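Local coordinates for uncharacterized protein Atu2773 (Agrobacterium tumefaciens, PDB 2QV5), which is of unknown function but belongs to the divergent polysaccharide deacetylase family, so it may act on carbohydrate, at residues M148-G162 with S169-A183. Sequence-based numbering, arbitrary orientation.
Sequences MRDIGKRGLLFLDDG and SGGIAKAISAPQGFA
M148 enters helix 169-176 as a knob among S169, I172, A173 and I176; its chain, bent at chi3 (72°), brings CE 3.7 Å from A173 CB and over one face of the F158 ring, offset toward its rim. At the next residue, I176 CG2 sits over the centre of the R149 guanidinium, 3.5 Å from R149 CZ, while R149 NH2 keeps a salt bridge to E145. G152 lets the backbones close to 5.0 Å between its CA and A178 CA. A water donates to both L156 O and P179 O, bridging the two segments where the strands begin to pair. Parallel pairing runs from F158 N to P179 O (3.0 Å), through G181 N to F158 O and D160 N to G181 O, to A183 N on D160 O (N-H...O angle 163°). The F158 ring also packs obliquely on S169 CB and Q180 CG. D160 has both oxygens engaged: OD2 accepts from S169 OG at 2.6 Å, on its anti side, and bonds S167 OG, whereas OD1 forms an Asx turn with G162 N. The F182 ring lies alongside that carboxylate, its plane turned 47°. Strand 157-160, helix 169-176 and strand 180-186 thus form a beta-alpha-beta unit whose helix packs on helix 141-153 through a largely apolar contact, and three hydrogen bonds fix the rotation of the D160 carboxylate.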
loop_
_atom_site.group_PDB
_atom_site.type_symbol
_atom_site.label_atom_id
_atom_site.label_comp_id
_atom_site.label_asym_id
_atom_site.label_seq_id
_atom_site.Cartn_x
_atom_site.Cartn_y
_atom_site.Cartn_z
ATOM N N MET A 148 -2.528 14.476 -3.297
ATOM C CA MET A 148 -1.229 13.994 -3.759
ATOM C C MET A 148 -0.104 14.997 -3.518
ATOM O O MET A 148 1.045 14.603 -3.297
ATOM C CB MET A 148 -1.301 13.564 -5.224
ATOM C CG MET A 148 -2.076 12.235 -5.408
ATOM S SD MET A 148 -1.839 11.517 -7.027
ATOM C CE MET A 148 -0.144 10.965 -6.869
ATOM N N ARG A 149 -0.435 16.286 -3.546
ATOM C CA ARG A 149 0.532 17.326 -3.182
ATOM C C ARG A 149 0.901 17.273 -1.694
ATOM O O ARG A 149 2.082 17.370 -1.352
ATOM C CB ARG A 149 0.017 18.709 -3.549
ATOM C CG ARG A 149 0.030 18.999 -5.045
ATOM C CD ARG A 149 -0.260 20.466 -5.310
ATOM N NE ARG A 149 -0.339 20.755 -6.741
ATOM C CZ ARG A 149 0.708 21.056 -7.511
ATOM N NH1 ARG A 149 1.932 21.114 -7.002
ATOM N NH2 ARG A 149 0.528 21.295 -8.801
ATOM N N ASP A 150 -0.094 17.105 -0.819
ATOM C CA ASP A 150 0.172 16.946 0.618
ATOM C C ASP A 150 1.047 15.716 0.910
ATOM O O ASP A 150 2.058 15.823 1.611
ATOM C CB ASP A 150 -1.121 16.879 1.435
ATOM C CG ASP A 150 -0.858 16.796 2.931
ATOM O OD1 ASP A 150 -0.671 17.849 3.571
ATOM O OD2 ASP A 150 -0.825 15.671 3.476
ATOM N N ILE A 151 0.663 14.567 0.353
ATOM C CA ILE A 151 1.419 13.318 0.512
ATOM C C ILE A 151 2.843 13.471 -0.038
ATOM O O ILE A 151 3.808 13.081 0.627
ATOM C CB ILE A 151 0.681 12.112 -0.153
ATOM C CG1 ILE A 151 -0.640 11.835 0.567
ATOM C CG2 ILE A 151 1.556 10.836 -0.143
ATOM C CD1 ILE A 151 -1.674 11.151 -0.285
ATOM N N GLY A 152 2.952 14.070 -1.231
ATOM C CA GLY A 152 4.227 14.262 -1.906
ATOM C C GLY A 152 5.212 15.101 -1.108
ATOM O O GLY A 152 6.389 14.747 -1.005
ATOM N N LYS A 153 4.717 16.178 -0.494
ATOM C CA LYS A 153 5.571 17.119 0.240
ATOM C C LYS A 153 6.101 16.565 1.567
ATOM O O LYS A 153 7.093 17.066 2.093
ATOM C CB LYS A 153 4.846 18.454 0.463
ATOM C CG LYS A 153 4.053 18.528 1.762
ATOM C CD LYS A 153 3.212 19.786 1.861
ATOM C CE LYS A 153 2.313 19.723 3.082
ATOM N NZ LYS A 153 1.090 20.550 2.869
ATOM N N ARG A 154 5.439 15.529 2.088
ATOM C CA ARG A 154 5.814 14.897 3.355
ATOM C C ARG A 154 6.781 13.750 3.166
ATOM O O ARG A 154 7.085 13.033 4.119
ATOM C CB ARG A 154 4.579 14.371 4.071
ATOM C CG ARG A 154 3.660 15.483 4.447
ATOM C CD ARG A 154 2.396 14.973 5.099
ATOM N NE ARG A 154 1.544 16.122 5.343
ATOM C CZ ARG A 154 1.676 16.956 6.367
ATOM N NH1 ARG A 154 2.616 16.777 7.296
ATOM N NH2 ARG A 154 0.851 17.979 6.464
ATOM N N GLY A 155 7.256 13.572 1.940
ATOM C CA GLY A 155 8.274 12.568 1.669
ATOM C C GLY A 155 7.737 11.149 1.646
ATOM O O GLY A 155 8.481 10.196 1.893
ATOM N N LEU A 156 6.450 11.008 1.350
ATOM C CA LEU A 156 5.799 9.711 1.280
ATOM C C LEU A 156 5.566 9.314 -0.176
ATOM O O LEU A 156 5.367 10.178 -1.047
ATOM C CB LEU A 156 4.436 9.754 1.996
ATOM C CG LEU A 156 4.380 10.080 3.490
ATOM C CD1 LEU A 156 2.993 10.605 3.887
ATOM C CD2 LEU A 156 4.744 8.843 4.299
ATOM N N LEU A 157 5.573 8.006 -0.431
ATOM C CA LEU A 157 5.228 7.480 -1.749
ATOM C C LEU A 157 3.732 7.244 -1.813
ATOM O O LEU A 157 3.097 7.096 -0.778
ATOM C CB LEU A 157 5.977 6.170 -2.023
ATOM C CG LEU A 157 5.674 4.903 -1.209
ATOM C CD1 LEU A 157 4.528 4.080 -1.795
ATOM C CD2 LEU A 157 6.923 4.084 -1.228
ATOM N N PHE A 158 3.183 7.204 -3.026
ATOM C CA PHE A 158 1.762 6.901 -3.258
ATOM C C PHE A 158 1.669 5.624 -4.100
ATOM O O PHE A 158 2.136 5.577 -5.242
ATOM C CB PHE A 158 1.094 8.093 -3.980
ATOM C CG PHE A 158 -0.405 7.966 -4.150
ATOM C CD1 PHE A 158 -1.271 8.614 -3.273
ATOM C CD2 PHE A 158 -0.949 7.236 -5.205
ATOM C CE1 PHE A 158 -2.656 8.512 -3.424
ATOM C CE2 PHE A 158 -2.330 7.120 -5.361
ATOM C CZ PHE A 158 -3.184 7.762 -4.475
ATOM N N LEU A 159 1.067 4.585 -3.545
ATOM C CA LEU A 159 0.838 3.356 -4.290
ATOM C C LEU A 159 -0.638 3.298 -4.693
ATOM O O LEU A 159 -1.535 3.306 -3.853
ATOM C CB LEU A 159 1.255 2.128 -3.459
ATOM C CG LEU A 159 1.031 0.762 -4.120
ATOM C CD1 LEU A 159 1.987 0.531 -5.292
ATOM C CD2 LEU A 159 1.146 -0.350 -3.117
ATOM N N ASP A 160 -0.887 3.278 -5.990
ATOM C CA ASP A 160 -2.246 3.169 -6.490
ATOM C C ASP A 160 -2.487 1.684 -6.757
ATOM O O ASP A 160 -1.694 1.029 -7.443
ATOM C CB ASP A 160 -2.381 4.041 -7.752
ATOM C CG ASP A 160 -3.824 4.165 -8.260
ATOM O OD1 ASP A 160 -4.541 3.146 -8.373
ATOM O OD2 ASP A 160 -4.229 5.301 -8.591
ATOM N N ASP A 161 -3.570 1.133 -6.217
ATOM C CA ASP A 161 -3.790 -0.324 -6.335
ATOM C C ASP A 161 -4.197 -0.817 -7.745
ATOM O O ASP A 161 -4.247 -2.021 -8.000
ATOM C CB ASP A 161 -4.741 -0.843 -5.243
ATOM C CG ASP A 161 -6.200 -0.505 -5.502
ATOM O OD1 ASP A 161 -6.503 0.340 -6.365
ATOM O OD2 ASP A 161 -7.056 -1.088 -4.802
ATOM N N GLY A 162 -4.513 0.127 -8.630
ATOM C CA GLY A 162 -4.808 -0.166 -10.032
ATOM C C GLY A 162 -6.225 -0.630 -10.305
ATOM O O GLY A 162 -6.541 -1.016 -11.432
ATOM N N SER A 169 -3.798 9.306 -10.867
ATOM C CA SER A 169 -2.668 9.414 -9.937
ATOM C C SER A 169 -1.301 9.357 -10.610
ATOM O O SER A 169 -0.353 9.983 -10.132
ATOM C CB SER A 169 -2.777 8.374 -8.815
ATOM O OG SER A 169 -2.417 7.081 -9.270
ATOM N N GLY A 170 -1.202 8.612 -11.714
ATOM C CA GLY A 170 0.049 8.517 -12.470
ATOM C C GLY A 170 0.419 9.819 -13.153
ATOM O O GLY A 170 1.575 10.261 -13.098
ATOM N N GLY A 171 -0.568 10.427 -13.802
ATOM C CA GLY A 171 -0.388 11.708 -14.477
ATOM C C GLY A 171 -0.144 12.865 -13.522
ATOM O O GLY A 171 0.735 13.693 -13.774
ATOM N N ILE A 172 -0.928 12.929 -12.440
ATOM C CA ILE A 172 -0.772 13.978 -11.415
ATOM C C ILE A 172 0.616 13.940 -10.757
ATOM O O ILE A 172 1.272 14.978 -10.625
ATOM C CB ILE A 172 -1.910 13.942 -10.348
ATOM C CG1 ILE A 172 -3.242 14.382 -10.966
ATOM C CG2 ILE A 172 -1.583 14.849 -9.159
ATOM C CD1 ILE A 172 -4.448 14.151 -10.061
ATOM N N ALA A 173 1.062 12.737 -10.389
ATOM C CA ALA A 173 2.392 12.515 -9.817
ATOM C C ALA A 173 3.540 12.937 -10.724
ATOM O O ALA A 173 4.516 13.491 -10.239
ATOM C CB ALA A 173 2.569 11.066 -9.439
ATOM N N LYS A 174 3.439 12.640 -12.022
ATOM C CA LYS A 174 4.426 13.120 -13.000
ATOM C C LYS A 174 4.439 14.658 -13.070
ATOM O O LYS A 174 5.508 15.272 -13.106
ATOM C CB LYS A 174 4.161 12.520 -14.385
ATOM C CG LYS A 174 5.227 12.836 -15.435
ATOM C CD LYS A 174 4.756 12.461 -16.835
ATOM C CE LYS A 174 3.548 13.289 -17.267
ATOM N NZ LYS A 174 2.931 12.770 -18.518
ATOM N N ALA A 175 3.248 15.259 -13.055
ATOM C CA ALA A 175 3.093 16.715 -13.103
ATOM C C ALA A 175 3.617 17.442 -11.865
ATOM O O ALA A 175 4.087 18.575 -11.973
ATOM C CB ALA A 175 1.633 17.086 -13.354
ATOM N N ILE A 176 3.538 16.798 -10.699
ATOM C CA ILE A 176 3.998 17.419 -9.442
ATOM C C ILE A 176 5.331 16.875 -8.902
ATOM O O ILE A 176 5.786 17.298 -7.836
ATOM C CB ILE A 176 2.900 17.387 -8.332
ATOM C CG1 ILE A 176 2.724 15.974 -7.753
ATOM C CG2 ILE A 176 1.572 17.925 -8.871
ATOM C CD1 ILE A 176 1.826 15.909 -6.547
ATOM N N SER A 177 5.951 15.958 -9.654
ATOM C CA SER A 177 7.161 15.212 -9.236
ATOM C C SER A 177 7.035 14.454 -7.890
ATOM O O SER A 177 7.929 14.513 -7.043
ATOM C CB SER A 177 8.425 16.095 -9.272
ATOM O OG SER A 177 8.713 16.543 -10.586
ATOM N N ALA A 178 5.921 13.744 -7.706
ATOM C CA ALA A 178 5.713 12.916 -6.513
ATOM C C ALA A 178 6.056 11.451 -6.818
ATOM O O ALA A 178 5.797 10.983 -7.928
ATOM C CB ALA A 178 4.280 13.033 -6.037
ATOM N N PRO A 179 6.652 10.725 -5.846
ATOM C CA PRO A 179 6.929 9.303 -6.068
ATOM C C PRO A 179 5.625 8.491 -6.044
ATOM O O PRO A 179 4.861 8.574 -5.083
ATOM C CB PRO A 179 7.823 8.923 -4.879
ATOM C CG PRO A 179 8.223 10.212 -4.253
ATOM C CD PRO A 179 7.118 11.157 -4.518
ATOM N N GLN A 180 5.381 7.729 -7.110
ATOM C CA GLN A 180 4.130 6.993 -7.293
ATOM C C GLN A 180 4.407 5.710 -8.056
ATOM O O GLN A 180 5.387 5.623 -8.806
ATOM C CB GLN A 180 3.114 7.855 -8.049
ATOM C CG GLN A 180 1.681 7.300 -8.201
ATOM C CD GLN A 180 1.444 6.563 -9.526
ATOM O OE1 GLN A 180 0.404 5.944 -9.720
ATOM N NE2 GLN A 180 2.412 6.618 -10.423
ATOM N N GLY A 181 3.549 4.719 -7.845
ATOM C CA GLY A 181 3.599 3.458 -8.573
ATOM C C GLY A 181 2.212 2.840 -8.632
ATOM O O GLY A 181 1.385 3.055 -7.745
ATOM N N PHE A 182 1.964 2.084 -9.694
ATOM C CA PHE A 182 0.728 1.317 -9.858
ATOM C C PHE A 182 1.061 -0.128 -9.539
ATOM O O PHE A 182 2.142 -0.612 -9.923
ATOM C CB PHE A 182 0.244 1.385 -11.313
ATOM C CG PHE A 182 -0.481 2.655 -11.680
ATOM C CD1 PHE A 182 -1.772 2.898 -11.215
ATOM C CD2 PHE A 182 0.103 3.579 -12.544
ATOM C CE1 PHE A 182 -2.450 4.059 -11.569
ATOM C CE2 PHE A 182 -0.578 4.756 -12.904
ATOM C CZ PHE A 182 -1.848 4.988 -12.418
ATOM N N ALA A 183 0.161 -0.814 -8.832
ATOM C CA ALA A 183 0.272 -2.250 -8.694
ATOM C C ALA A 183 0.071 -2.853 -10.066
ATOM O O ALA A 183 -0.787 -2.399 -10.832
ATOM C CB ALA A 183 -0.773 -2.801 -7.728
HETATM O O HOH W 1 3.963 10.570 -3.356
#